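Local coordinates for protein Can2 (Sulfobacillus thermosulfidooxidans, PDB 7BDV) that acts as a dual-specificity nuclease, a CRISPR ancillary effector that binds cyclic tetra-adenylate and potentiates type III CRISPR defence, at residues 185-190 / 199-204; 205-210 / 221-226; 241-246 / 276-281. All coordinates share one frame; numbering follows the deposited sequence.

Interaction 1: 185-190 / 199-204; sequences LGRLNW and FTLQTG
R187 of helix 182-193 stretches over to the main-chain carbonyl of T200, and both terminal nitrogens of its guanidinium converge on that one oxygen. NH1 of R187 lies 2.9 Å from O of T200. Its N-H...O angle is 154°. NH2 of R187 is 3.1 Å from the same O of T200. A more bent angle of 139° makes this the less direct of the two bonds. The oxygen sits at the edge of the guanidinium and nearly in its plane. The carbonyl is met less squarely: both donors come from the same face of its plane, NH1 tilted from it and NH2 well above it. An arm extended as far as NE, with CG opposite the backbone N (chi1 180°), carries the group across. OG1 of T200 adds a further oxygen beside NH2 of R187, at 3.1 Å.

The neighbouring helix residue makes the apolar half of the contact. CD2 of L188 meets CD1 of L201 at 3.9 Å, the two side chains lying at about a right angle. The same CD2 of L188 also approaches CE1 of F199 obliquely to the ring, at 4.2 Å. CD1 of L201 in addition lies 4.1 Å from NH1 of R187, near the guanidinium plane, so this one methyl borders both halves. L188 and L201 both touch L210 of helix 205-212, while F199 and L201 rest on I216 of strand 216-218.

A cationic group thus grips a neutral peptide oxygen. The attachment depends on where the loop backbone turns its carbonyl, and the nearby positive charge probably polarises that peptide, while the leucines and F199 supply an apolar layer alongside.

Interaction 2: 205-210 / 221-226; sequences ELQDLL and AKNAGF
The small antiparallel hairpin of strands 216-218 and 226-228 folds back on helix 205-212, and Q207 is where that helix meets F226 and N223 of the hairpin. The amide of Q207 rests on the far end of the F226 ring: CD of Q207 is 3.5 Å from CZ of F226, and OE1 and NE2 of Q207 each lie 3.6 Å from the same CZ. These near-equal distances show that CZ of F226 faces the amide plane of Q207 close to CD. The amide and ring planes are 49° apart, neither parallel nor perpendicular. Q207 arrives with CG opposite its backbone N (chi1 -169°) and the chain extended beyond it, the two side chains crossing at about a right angle with the amide at the ring's end.

N223 comes from the turn of the hairpin, where its backbone and that of K222 adopt left-handed conformations. ND2 of N223 stands 3.5 Å from OE1 of Q207, with the two amide planes turned 78° from one another. On its other branch, NE2 of Q207 makes weak hydrogen bonds to the backbone oxygens of L201 and Q202, consistent with the way round in which the amide is set.

F226 and L210 both pack on I216. Helix 205-212 is followed in the chain by the antiparallel strands 216-218 and 226-228, an arrangement that makes this a helix with a two-stranded beta-hairpin packed against it.

Interaction 3: 241-246 / 276-281; sequences WFEHYV and ELDVVF
V246 and V279 form the apolar, buried part of this contact; its looser side lies at the partly exposed E243, which faces the buried D278. CG1 of V246 lies 4.5 Å from CG2 of V279, a methyl-to-methyl approach between helix 231-254 and strand 279-283. The closer packing is around this pair: CG2 of V246 sits 3.7 Å above the plane of the F242 ring, offset toward its rim, and V246 also touches I290 of strand 286-291. V279 meanwhile touches L262 and C292. With CG1 opposite the backbone N (chi1 168°), V246 can present one methyl to V279 and the other to F242.

Nearly one helical turn earlier, E243 holds its carboxylate near that of D278 but not in contact, OE1 of E243 standing 4.5 Å from OD1 of D278. Here the backbones come nearest, with 7.6 Å between CA of E243 and CA of D278. D278 marks the corner where the chain leaves strand 274-277 for strand 279-283.

D278, E291 and K293 are spaced in sequence as in the PD-(D/E)xK nuclease signature, consistent with D278 belonging to the nuclease active site of that family. OD2 of D278, the oxygen held by backbone N-H groups of C292 and K293, also lies near OE1 of E291. The two carboxylates of the contact are thus kept near each other by separate partners: a salt bridge from OE2 of E243 to R295, and those N-H groups for D278, with the valines joining helix to sheet beside them.

The three contacts follow one another in series along the chain, neither nesting nor crossing. Interaction 1 closes the eight-residue link between 185-190 and 199-204, after which helix 205-212 begins at once and interaction 2 closes the ten residues to 221-226. These two adjoin, their centres 9 Å apart: O of F199 and N of F226, at 2.7 Å, form a probable hydrogen bond that joins the loop to the hairpin. Interaction 3 spans 29 residues and ties helix 231-254 to the nuclease sheet. Helix 182-193 bridges the regions, since CD1 of L185 reaches CZ2 of W241 at 4.0 Å, whereas interactions 2 and 3 do not touch.

Interaction 1: 185-190 / 199-204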
ATOM      1  N   LEU A 185      22.209 -11.736 -22.965  1.00 40.43           N
ATOM      2  CA  LEU A 185      21.385 -12.464 -21.960  1.00 44.82           C
ATOM      3  C   LEU A 185      19.961 -11.903 -21.960  1.00 45.97           C
ATOM      4  O   LEU A 185      19.015 -12.696 -21.886  1.00 44.43           O
ATOM      5  CB  LEU A 185      22.043 -12.357 -20.584  1.00 42.89           C
ATOM      6  CG  LEU A 185      23.174 -13.349 -20.332  1.00 48.05           C
ATOM      7  CD1 LEU A 185      23.738 -13.177 -18.933  1.00 48.57           C
ATOM      8  CD2 LEU A 185      22.721 -14.796 -20.544  1.00 50.41           C
ATOM      9  N   GLY A 186      19.823 -10.578 -22.068  1.00 41.11           N
ATOM     10  CA  GLY A 186      18.526  -9.902 -22.195  1.00 39.61           C
ATOM     11  C   GLY A 186      17.763 -10.405 -23.396  1.00 41.79           C
ATOM     12  O   GLY A 186      16.578 -10.786 -23.236  1.00 35.51           O
ATOM     13  N   ARG A 187      18.433 -10.443 -24.546  1.00 37.23           N
ATOM     14  CA  ARG A 187      17.899 -10.917 -25.847  1.00 40.11           C
ATOM     15  C   ARG A 187      17.465 -12.382 -25.712  1.00 37.01           C
ATOM     16  O   ARG A 187      16.356 -12.686 -26.177  1.00 40.87           O
ATOM     17  CB  ARG A 187      18.965 -10.742 -26.936  1.00 41.61           C
ATOM     18  CG  ARG A 187      18.534 -11.200 -28.320  1.00 43.19           C
ATOM     19  CD  ARG A 187      19.579 -10.980 -29.393  1.00 44.58           C
ATOM     20  NE  ARG A 187      19.116 -11.664 -30.600  1.00 44.08           N
ATOM     21  CZ  ARG A 187      19.400 -12.919 -30.926  1.00 42.97           C
ATOM     22  NH1 ARG A 187      20.202 -13.650 -30.184  1.00 41.78           N
ATOM     23  NH2 ARG A 187      18.892 -13.450 -32.016  1.00 48.89           N
ATOM     24  N   LEU A 188      18.291 -13.252 -25.130  1.00 33.24           N
ATOM     25  CA  LEU A 188      17.925 -14.683 -24.958  1.00 37.08           C
ATOM     26  C   LEU A 188      16.720 -14.801 -24.020  1.00 33.22           C
ATOM     27  O   LEU A 188      15.886 -15.670 -24.280  1.00 32.91           O
ATOM     28  CB  LEU A 188      19.128 -15.464 -24.425  1.00 39.43           C
ATOM     29  CG  LEU A 188      20.285 -15.610 -25.399  1.00 44.69           C
ATOM     30  CD1 LEU A 188      21.447 -16.364 -24.746  1.00 48.21           C
ATOM     31  CD2 LEU A 188      19.830 -16.327 -26.654  1.00 48.30           C
ATOM     32  N   ASN A 189      16.623 -13.961 -22.975  1.00 35.37           N
ATOM     33  CA  ASN A 189      15.479 -13.912 -22.017  1.00 37.49           C
ATOM     34  C   ASN A 189      14.195 -13.653 -22.805  1.00 40.97           C
ATOM     35  O   ASN A 189      13.175 -14.325 -22.559  1.00 34.23           O
ATOM     36  CB  ASN A 189      15.637 -12.814 -20.955  1.00 38.06           C
ATOM     37  CG  ASN A 189      14.963 -13.079 -19.622  1.00 35.72           C
ATOM     38  OD1 ASN A 189      15.547 -12.759 -18.600  1.00 35.37           O
ATOM     39  ND2 ASN A 189      13.759 -13.633 -19.584  1.00 32.65           N
ATOM     40  N   TRP A 190      14.243 -12.684 -23.719  1.00 39.07           N
ATOM     41  CA  TRP A 190      13.097 -12.267 -24.557  1.00 37.62           C
ATOM     42  C   TRP A 190      12.664 -13.444 -25.433  1.00 39.83           C
ATOM     43  O   TRP A 190      11.481 -13.835 -25.352  1.00 42.10           O
ATOM     44  CB  TRP A 190      13.473 -11.043 -25.380  1.00 40.35           C
ATOM     45  CG  TRP A 190      12.325 -10.495 -26.157  1.00 46.75           C
ATOM     46  CD1 TRP A 190      11.009 -10.447 -25.789  1.00 47.57           C
ATOM     47  CD2 TRP A 190      12.405  -9.855 -27.441  1.00 51.06           C
ATOM     48  NE1 TRP A 190      10.265  -9.866 -26.777  1.00 52.29           N
ATOM     49  CE2 TRP A 190      11.091  -9.496 -27.802  1.00 48.47           C
ATOM     50  CE3 TRP A 190      13.453  -9.561 -28.326  1.00 57.30           C
ATOM     51  CZ2 TRP A 190      10.798  -8.854 -29.001  1.00 54.42           C
ATOM     52  CZ3 TRP A 190      13.164  -8.922 -29.513  1.00 59.15           C
ATOM     53  CH2 TRP A 190      11.853  -8.569 -29.841  1.00 56.53           C
ATOM     54  N   PHE A 199      16.543 -19.750 -32.938  1.00 40.58           N
ATOM     55  CA  PHE A 199      17.139 -18.391 -32.793  1.00 40.80           C
ATOM     56  C   PHE A 199      18.603 -18.432 -33.231  1.00 40.57           C
ATOM     57  O   PHE A 199      19.230 -19.531 -33.232  1.00 40.52           O
ATOM     58  CB  PHE A 199      16.977 -17.865 -31.358  1.00 38.48           C
ATOM     59  CG  PHE A 199      17.434 -18.822 -30.284  1.00 37.64           C
ATOM     60  CD1 PHE A 199      18.761 -18.874 -29.892  1.00 35.24           C
ATOM     61  CD2 PHE A 199      16.536 -19.708 -29.690  1.00 40.46           C
ATOM     62  CE1 PHE A 199      19.185 -19.790 -28.951  1.00 34.53           C
ATOM     63  CE2 PHE A 199      16.967 -20.624 -28.741  1.00 36.50           C
ATOM     64  CZ  PHE A 199      18.282 -20.644 -28.362  1.00 33.08           C
ATOM     65  N   THR A 200      19.126 -17.251 -33.566  1.00 43.27           N
ATOM     66  CA  THR A 200      20.550 -17.008 -33.897  1.00 46.97           C
ATOM     67  C   THR A 200      21.285 -16.557 -32.636  1.00 48.15           C
ATOM     68  O   THR A 200      20.634 -16.042 -31.703  1.00 58.16           O
ATOM     69  CB  THR A 200      20.708 -15.954 -34.999  1.00 52.89           C
ATOM     70  OG1 THR A 200      20.114 -14.738 -34.545  1.00 45.79           O
ATOM     71  CG2 THR A 200      20.074 -16.373 -36.307  1.00 52.66           C
ATOM     72  N   LEU A 201      22.590 -16.800 -32.620  1.00 54.09           N
ATOM     73  CA  LEU A 201      23.519 -16.390 -31.542  1.00 53.17           C
ATOM     74  C   LEU A 201      24.892 -16.156 -32.166  1.00 49.24           C
ATOM     75  O   LEU A 201      25.386 -17.089 -32.804  1.00 54.88           O
ATOM     76  CB  LEU A 201      23.554 -17.531 -30.524  1.00 55.57           C
ATOM     77  CG  LEU A 201      23.985 -17.160 -29.117  1.00 59.28           C
ATOM     78  CD1 LEU A 201      23.162 -15.988 -28.608  1.00 55.21           C
ATOM     79  CD2 LEU A 201      23.841 -18.376 -28.213  1.00 60.39           C
ATOM     80  N   GLN A 202      25.489 -14.974 -32.002  1.00 53.96           N
ATOM     81  CA  GLN A 202      26.893 -14.709 -32.447  1.00 53.24           C
ATOM     82  C   GLN A 202      27.798 -15.790 -31.831  1.00 59.24           C
ATOM     83  O   GLN A 202      27.509 -16.231 -30.707  1.00 54.32           O
ATOM     84  CB  GLN A 202      27.373 -13.317 -32.020  1.00 56.58           C
ATOM     85  CG  GLN A 202      26.615 -12.157 -32.658  1.00 59.49           C
ATOM     86  N   THR A 203      28.848 -16.218 -32.533  1.00 63.58           N
ATOM     87  CA  THR A 203      29.913 -17.105 -31.985  1.00 62.82           C
ATOM     88  C   THR A 203      30.686 -16.310 -30.918  1.00 54.79           C
ATOM     89  O   THR A 203      30.770 -15.096 -31.073  1.00 53.53           O
ATOM     90  CB  THR A 203      30.766 -17.682 -33.121  1.00 66.55           C
ATOM     91  OG1 THR A 203      31.817 -18.446 -32.531  1.00 80.83           O
ATOM     92  CG2 THR A 203      31.322 -16.626 -34.050  1.00 61.93           C
ATOM     93  N   GLY A 204      31.163 -16.964 -29.854  1.00 51.81           N
ATOM     94  CA  GLY A 204      31.791 -16.288 -28.698  1.00 54.82           C
ATOM     95  C   GLY A 204      31.768 -17.149 -27.453  1.00 51.02           C
ATOM     96  O   GLY A 204      31.244 -18.274 -27.522  1.00 51.48           O
TER

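Interaction 2: 205-210 / 221-226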
ATOM      1  N   GLU A 205      32.304 -16.631 -26.346  1.00 51.43           N
ATOM      2  CA  GLU A 205      32.329 -17.298 -25.012  1.00 50.95           C
ATOM      3  C   GLU A 205      30.921 -17.784 -24.640  1.00 47.82           C
ATOM      4  O   GLU A 205      30.809 -18.931 -24.135  1.00 47.24           O
ATOM      5  CB  GLU A 205      32.850 -16.358 -23.926  1.00 46.49           C
ATOM      6  N   LEU A 206      29.880 -16.970 -24.891  1.00 48.59           N
ATOM      7  CA  LEU A 206      28.505 -17.254 -24.398  1.00 45.23           C
ATOM      8  C   LEU A 206      27.946 -18.471 -25.146  1.00 43.34           C
ATOM      9  O   LEU A 206      27.386 -19.367 -24.478  1.00 45.42           O
ATOM     10  CB  LEU A 206      27.613 -16.019 -24.549  1.00 45.28           C
ATOM     11  CG  LEU A 206      26.183 -16.178 -24.017  1.00 43.80           C
ATOM     12  CD1 LEU A 206      26.179 -16.724 -22.593  1.00 44.15           C
ATOM     13  CD2 LEU A 206      25.435 -14.862 -24.058  1.00 45.82           C
ATOM     14  N   GLN A 207      28.094 -18.507 -26.466  1.00 46.93           N
ATOM     15  CA  GLN A 207      27.622 -19.625 -27.326  1.00 53.30           C
ATOM     16  C   GLN A 207      28.312 -20.934 -26.915  1.00 57.49           C
ATOM     17  O   GLN A 207      27.600 -21.953 -26.787  1.00 50.02           O
ATOM     18  CB  GLN A 207      27.880 -19.352 -28.805  1.00 57.36           C
ATOM     19  CG  GLN A 207      27.167 -20.354 -29.697  1.00 59.28           C
ATOM     20  CD  GLN A 207      27.786 -20.480 -31.065  1.00 57.95           C
ATOM     21  OE1 GLN A 207      28.376 -21.508 -31.395  1.00 57.49           O
ATOM     22  NE2 GLN A 207      27.642 -19.428 -31.863  1.00 57.12           N
ATOM     23  N   ASP A 208      29.637 -20.901 -26.732  1.00 54.63           N
ATOM     24  CA  ASP A 208      30.456 -22.060 -26.276  1.00 54.75           C
ATOM     25  C   ASP A 208      29.900 -22.563 -24.948  1.00 52.46           C
ATOM     26  O   ASP A 208      29.694 -23.792 -24.817  1.00 46.26           O
ATOM     27  CB  ASP A 208      31.936 -21.706 -26.094  1.00 61.47           C
ATOM     28  CG  ASP A 208      32.673 -21.298 -27.361  1.00 72.32           C
ATOM     29  OD1 ASP A 208      32.170 -21.597 -28.472  1.00 82.23           O
ATOM     30  OD2 ASP A 208      33.747 -20.670 -27.230  1.00 84.67           O
ATOM     31  N   LEU A 209      29.662 -21.638 -24.009  1.00 46.09           N
ATOM     32  CA  LEU A 209      29.184 -21.963 -22.641  1.00 52.81           C
ATOM     33  C   LEU A 209      27.828 -22.688 -22.717  1.00 49.78           C
ATOM     34  O   LEU A 209      27.678 -23.742 -22.074  1.00 49.99           O
ATOM     35  CB  LEU A 209      29.091 -20.661 -21.839  1.00 55.88           C
ATOM     36  CG  LEU A 209      28.667 -20.786 -20.378  1.00 56.55           C
ATOM     37  CD1 LEU A 209      29.515 -21.811 -19.629  1.00 58.34           C
ATOM     38  CD2 LEU A 209      28.753 -19.423 -19.701  1.00 63.16           C
ATOM     39  N   LEU A 210      26.876 -22.133 -23.466  1.00 42.98           N
ATOM     40  CA  LEU A 210      25.492 -22.671 -23.572  1.00 46.18           C
ATOM     41  C   LEU A 210      25.526 -24.038 -24.277  1.00 46.90           C
ATOM     42  O   LEU A 210      24.771 -24.938 -23.858  1.00 41.66           O
ATOM     43  CB  LEU A 210      24.620 -21.667 -24.326  1.00 42.70           C
ATOM     44  CG  LEU A 210      24.379 -20.337 -23.621  1.00 44.11           C
ATOM     45  CD1 LEU A 210      23.761 -19.338 -24.576  1.00 47.36           C
ATOM     46  CD2 LEU A 210      23.491 -20.514 -22.404  1.00 48.09           C
ATOM     47  N   ALA A 221      22.516 -26.488 -39.991  1.00 68.28           N
ATOM     48  CA  ALA A 221      23.960 -26.691 -40.263  1.00 69.98           C
ATOM     49  C   ALA A 221      24.674 -25.335 -40.173  1.00 70.09           C
ATOM     50  O   ALA A 221      24.001 -24.295 -40.349  1.00 70.88           O
ATOM     51  CB  ALA A 221      24.162 -27.346 -41.610  1.00 66.62           C
ATOM     52  N   LYS A 222      25.977 -25.363 -39.861  1.00 72.81           N
ATOM     53  CA  LYS A 222      26.898 -24.192 -39.769  1.00 72.41           C
ATOM     54  C   LYS A 222      26.537 -23.313 -38.563  1.00 70.89           C
ATOM     55  O   LYS A 222      27.067 -22.187 -38.480  1.00 68.63           O
ATOM     56  CB  LYS A 222      26.882 -23.381 -41.069  1.00 70.52           C
ATOM     57  N   ASN A 223      25.691 -23.805 -37.652  1.00 72.02           N
ATOM     58  CA  ASN A 223      25.242 -23.053 -36.452  1.00 69.05           C
ATOM     59  C   ASN A 223      24.631 -21.710 -36.892  1.00 61.96           C
ATOM     60  O   ASN A 223      24.969 -20.668 -36.296  1.00 63.68           O
ATOM     61  CB  ASN A 223      26.409 -22.879 -35.470  1.00 72.82           C
ATOM     62  CG  ASN A 223      26.722 -24.126 -34.669  1.00 72.03           C
ATOM     63  OD1 ASN A 223      26.087 -25.167 -34.835  1.00 72.98           O
ATOM     64  ND2 ASN A 223      27.695 -24.025 -33.780  1.00 78.05           N
ATOM     65  N   ALA A 224      23.781 -21.722 -37.918  1.00 57.92           N
ATOM     66  CA  ALA A 224      23.017 -20.538 -38.377  1.00 55.68           C
ATOM     67  C   ALA A 224      21.797 -20.389 -37.474  1.00 52.29           C
ATOM     68  O   ALA A 224      21.158 -19.329 -37.504  1.00 57.21           O
ATOM     69  CB  ALA A 224      22.615 -20.670 -39.827  1.00 58.76           C
ATOM     70  N   GLY A 225      21.502 -21.424 -36.691  1.00 46.84           N
ATOM     71  CA  GLY A 225      20.359 -21.421 -35.773  1.00 44.40           C
ATOM     72  C   GLY A 225      20.560 -22.399 -34.635  1.00 46.30           C
ATOM     73  O   GLY A 225      21.241 -23.411 -34.823  1.00 45.29           O
ATOM     74  N   PHE A 226      19.963 -22.087 -33.484  1.00 46.11           N
ATOM     75  CA  PHE A 226      19.962 -22.942 -32.276  1.00 42.77           C
ATOM     76  C   PHE A 226      18.544 -23.024 -31.722  1.00 36.94           C
ATOM     77  O   PHE A 226      17.693 -22.196 -32.073  1.00 36.11           O
ATOM     78  CB  PHE A 226      20.910 -22.378 -31.215  1.00 43.66           C
ATOM     79  CG  PHE A 226      22.323 -22.152 -31.694  1.00 42.16           C
ATOM     80  CD1 PHE A 226      23.253 -23.169 -31.616  1.00 39.11           C
ATOM     81  CD2 PHE A 226      22.720 -20.935 -32.211  1.00 41.63           C
ATOM     82  CE1 PHE A 226      24.555 -22.975 -32.035  1.00 47.69           C
ATOM     83  CE2 PHE A 226      24.018 -20.743 -32.651  1.00 48.21           C
ATOM     84  CZ  PHE A 226      24.933 -21.763 -32.556  1.00 47.21           C
TER

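Interaction 3: 241-246 / 276-281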
ATOM      1  N   TRP A 241      17.807 -18.368 -14.262  1.00 32.92           N
ATOM      2  CA  TRP A 241      19.193 -18.373 -13.748  1.00 31.58           C
ATOM      3  C   TRP A 241      19.352 -17.284 -12.669  1.00 31.66           C
ATOM      4  O   TRP A 241      20.040 -17.524 -11.622  1.00 29.08           O
ATOM      5  CB  TRP A 241      20.195 -18.206 -14.887  1.00 34.43           C
ATOM      6  CG  TRP A 241      20.176 -16.837 -15.496  1.00 30.11           C
ATOM      7  CD1 TRP A 241      19.495 -16.464 -16.610  1.00 33.30           C
ATOM      8  CD2 TRP A 241      20.893 -15.666 -15.063  1.00 30.30           C
ATOM      9  NE1 TRP A 241      19.795 -15.169 -16.944  1.00 33.00           N
ATOM     10  CE2 TRP A 241      20.613 -14.643 -15.987  1.00 30.94           C
ATOM     11  CE3 TRP A 241      21.786 -15.398 -14.020  1.00 33.22           C
ATOM     12  CZ2 TRP A 241      21.120 -13.355 -15.860  1.00 33.01           C
ATOM     13  CZ3 TRP A 241      22.283 -14.116 -13.891  1.00 36.15           C
ATOM     14  CH2 TRP A 241      21.959 -13.115 -14.802  1.00 33.17           C
ATOM     15  N   PHE A 242      18.745 -16.109 -12.871  1.00 31.05           N
ATOM     16  CA  PHE A 242      18.930 -14.981 -11.926  1.00 29.57           C
ATOM     17  C   PHE A 242      18.113 -15.235 -10.653  1.00 29.26           C
ATOM     18  O   PHE A 242      18.578 -14.871  -9.587  1.00 28.03           O
ATOM     19  CB  PHE A 242      18.506 -13.657 -12.560  1.00 31.52           C
ATOM     20  CG  PHE A 242      18.741 -12.486 -11.643  1.00 32.06           C
ATOM     21  CD1 PHE A 242      20.027 -12.174 -11.245  1.00 32.57           C
ATOM     22  CD2 PHE A 242      17.671 -11.754 -11.118  1.00 33.23           C
ATOM     23  CE1 PHE A 242      20.239 -11.110 -10.374  1.00 34.64           C
ATOM     24  CE2 PHE A 242      17.895 -10.688 -10.266  1.00 34.11           C
ATOM     25  CZ  PHE A 242      19.179 -10.379  -9.885  1.00 35.67           C
ATOM     26  N   GLU A 243      16.936 -15.835 -10.777  1.00 30.07           N
ATOM     27  CA  GLU A 243      16.107 -16.248  -9.609  1.00 33.82           C
ATOM     28  C   GLU A 243      16.930 -17.205  -8.750  1.00 27.76           C
ATOM     29  O   GLU A 243      16.894 -17.073  -7.577  1.00 37.26           O
ATOM     30  CB  GLU A 243      14.797 -16.911 -10.073  1.00 39.36           C
ATOM     31  CG  GLU A 243      13.936 -16.025 -10.969  1.00 44.80           C
ATOM     32  CD  GLU A 243      12.570 -16.599 -11.339  1.00 61.77           C
ATOM     33  OE1 GLU A 243      11.781 -16.902 -10.392  1.00 74.96           O
ATOM     34  OE2 GLU A 243      12.287 -16.736 -12.573  1.00 53.58           O
ATOM     35  N   HIS A 244      17.653 -18.142  -9.339  1.00 36.68           N
ATOM     36  CA  HIS A 244      18.493 -19.125  -8.600  1.00 35.06           C
ATOM     37  C   HIS A 244      19.674 -18.368  -7.980  1.00 31.93           C
ATOM     38  O   HIS A 244      20.057 -18.645  -6.831  1.00 26.62           O
ATOM     39  CB  HIS A 244      18.943 -20.259  -9.498  1.00 37.83           C
ATOM     40  CG  HIS A 244      17.900 -21.264  -9.820  1.00 48.98           C
ATOM     41  ND1 HIS A 244      17.289 -21.308 -11.060  1.00 53.22           N
ATOM     42  CD2 HIS A 244      17.391 -22.283  -9.094  1.00 58.25           C
ATOM     43  CE1 HIS A 244      16.413 -22.294 -11.079  1.00 56.15           C
ATOM     44  NE2 HIS A 244      16.467 -22.922  -9.880  1.00 62.35           N
ATOM     45  N   TYR A 245      20.252 -17.407  -8.702  1.00 31.10           N
ATOM     46  CA  TYR A 245      21.379 -16.614  -8.161  1.00 28.97           C
ATOM     47  C   TYR A 245      20.933 -15.943  -6.853  1.00 27.64           C
ATOM     48  O   TYR A 245      21.632 -16.024  -5.822  1.00 28.72           O
ATOM     49  CB  TYR A 245      21.907 -15.635  -9.218  1.00 30.50           C
ATOM     50  CG  TYR A 245      22.984 -14.729  -8.696  1.00 34.03           C
ATOM     51  CD1 TYR A 245      24.202 -15.237  -8.268  1.00 36.50           C
ATOM     52  CD2 TYR A 245      22.765 -13.365  -8.577  1.00 35.78           C
ATOM     53  CE1 TYR A 245      25.167 -14.416  -7.715  1.00 33.49           C
ATOM     54  CE2 TYR A 245      23.715 -12.538  -8.024  1.00 34.11           C
ATOM     55  CZ  TYR A 245      24.945 -13.050  -7.666  1.00 30.61           C
ATOM     56  OH  TYR A 245      25.830 -12.168  -7.123  1.00 32.50           O
ATOM     57  N   VAL A 246      19.800 -15.250  -6.881  1.00 31.71           N
ATOM     58  CA  VAL A 246      19.231 -14.525  -5.713  1.00 31.91           C
ATOM     59  C   VAL A 246      18.999 -15.530  -4.566  1.00 30.46           C
ATOM     60  O   VAL A 246      19.346 -15.241  -3.424  1.00 28.58           O
ATOM     61  CB  VAL A 246      17.942 -13.794  -6.109  1.00 31.82           C
ATOM     62  CG1 VAL A 246      17.179 -13.285  -4.901  1.00 34.70           C
ATOM     63  CG2 VAL A 246      18.209 -12.659  -7.090  1.00 35.44           C
ATOM     64  N   GLU A 276       1.379 -15.110  -6.634  1.00 45.61           N
ATOM     65  CA  GLU A 276       2.646 -15.881  -6.718  1.00 56.88           C
ATOM     66  C   GLU A 276       3.788 -14.922  -6.367  1.00 55.11           C
ATOM     67  O   GLU A 276       3.771 -13.785  -6.887  1.00 51.61           O
ATOM     68  CB  GLU A 276       2.834 -16.549  -8.084  1.00 70.56           C
ATOM     69  CG  GLU A 276       3.331 -17.989  -7.953  1.00 86.94           C
ATOM     70  CD  GLU A 276       4.379 -18.447  -8.958  1.00102.87           C
ATOM     71  OE1 GLU A 276       4.213 -18.147 -10.165  1.00117.39           O
ATOM     72  OE2 GLU A 276       5.368 -19.089  -8.528  1.00106.93           O
ATOM     73  N   LEU A 277       4.688 -15.340  -5.466  1.00 49.11           N
ATOM     74  CA  LEU A 277       5.841 -14.535  -4.983  1.00 49.71           C
ATOM     75  C   LEU A 277       7.134 -15.312  -5.232  1.00 53.92           C
ATOM     76  O   LEU A 277       7.168 -16.535  -4.914  1.00 45.97           O
ATOM     77  CB  LEU A 277       5.636 -14.229  -3.501  1.00 51.19           C
ATOM     78  CG  LEU A 277       4.462 -13.304  -3.186  1.00 49.13           C
ATOM     79  CD1 LEU A 277       4.332 -13.133  -1.677  1.00 54.73           C
ATOM     80  CD2 LEU A 277       4.613 -11.941  -3.861  1.00 45.76           C
ATOM     81  N   ASP A 278       8.162 -14.619  -5.742  1.00 48.14           N
ATOM     82  CA  ASP A 278       9.411 -15.238  -6.244  1.00 41.24           C
ATOM     83  C   ASP A 278      10.193 -15.838  -5.068  1.00 38.98           C
ATOM     84  O   ASP A 278      10.546 -17.024  -5.143  1.00 32.95           O
ATOM     85  CB  ASP A 278      10.259 -14.250  -7.045  1.00 46.16           C
ATOM     86  CG  ASP A 278       9.569 -13.625  -8.251  1.00 47.88           C
ATOM     87  OD1 ASP A 278       8.577 -14.218  -8.749  1.00 49.49           O
ATOM     88  OD2 ASP A 278       9.997 -12.517  -8.658  1.00 51.51           O
ATOM     89  N   VAL A 279      10.536 -15.034  -4.063  1.00 40.76           N
ATOM     90  CA  VAL A 279      11.326 -15.481  -2.874  1.00 39.97           C
ATOM     91  C   VAL A 279      10.759 -14.784  -1.643  1.00 41.48           C
ATOM     92  O   VAL A 279      10.556 -13.555  -1.715  1.00 43.58           O
ATOM     93  CB  VAL A 279      12.831 -15.165  -3.014  1.00 41.50           C
ATOM     94  CG1 VAL A 279      13.629 -15.748  -1.870  1.00 43.70           C
ATOM     95  CG2 VAL A 279      13.393 -15.634  -4.336  1.00 47.18           C
ATOM     96  N   VAL A 280      10.510 -15.534  -0.568  1.00 37.88           N
ATOM     97  CA  VAL A 280       9.999 -14.984   0.723  1.00 36.06           C
ATOM     98  C   VAL A 280      10.805 -15.614   1.856  1.00 37.16           C
ATOM     99  O   VAL A 280      11.273 -16.754   1.707  1.00 41.57           O
ATOM    100  CB  VAL A 280       8.480 -15.192   0.886  1.00 40.52           C
ATOM    101  CG1 VAL A 280       7.719 -14.811  -0.383  1.00 41.89           C
ATOM    102  CG2 VAL A 280       8.129 -16.590   1.323  1.00 38.25           C
ATOM    103  N   PHE A 281      11.044 -14.852   2.911  1.00 37.32           N
ATOM    104  CA  PHE A 281      11.607 -15.341   4.192  1.00 34.44           C
ATOM    105  C   PHE A 281      11.134 -14.410   5.292  1.00 34.52           C
ATOM    106  O   PHE A 281      10.636 -13.261   4.991  1.00 28.78           O
ATOM    107  CB  PHE A 281      13.134 -15.446   4.164  1.00 35.07           C
ATOM    108  CG  PHE A 281      13.877 -14.185   3.793  1.00 35.40           C
ATOM    109  CD1 PHE A 281      14.029 -13.814   2.464  1.00 37.33           C
ATOM    110  CD2 PHE A 281      14.404 -13.366   4.764  1.00 32.13           C
ATOM    111  CE1 PHE A 281      14.696 -12.644   2.132  1.00 34.27           C
ATOM    112  CE2 PHE A 281      15.091 -12.204   4.430  1.00 35.05           C
ATOM    113  CZ  PHE A 281      15.238 -11.851   3.113  1.00 33.43           C
TER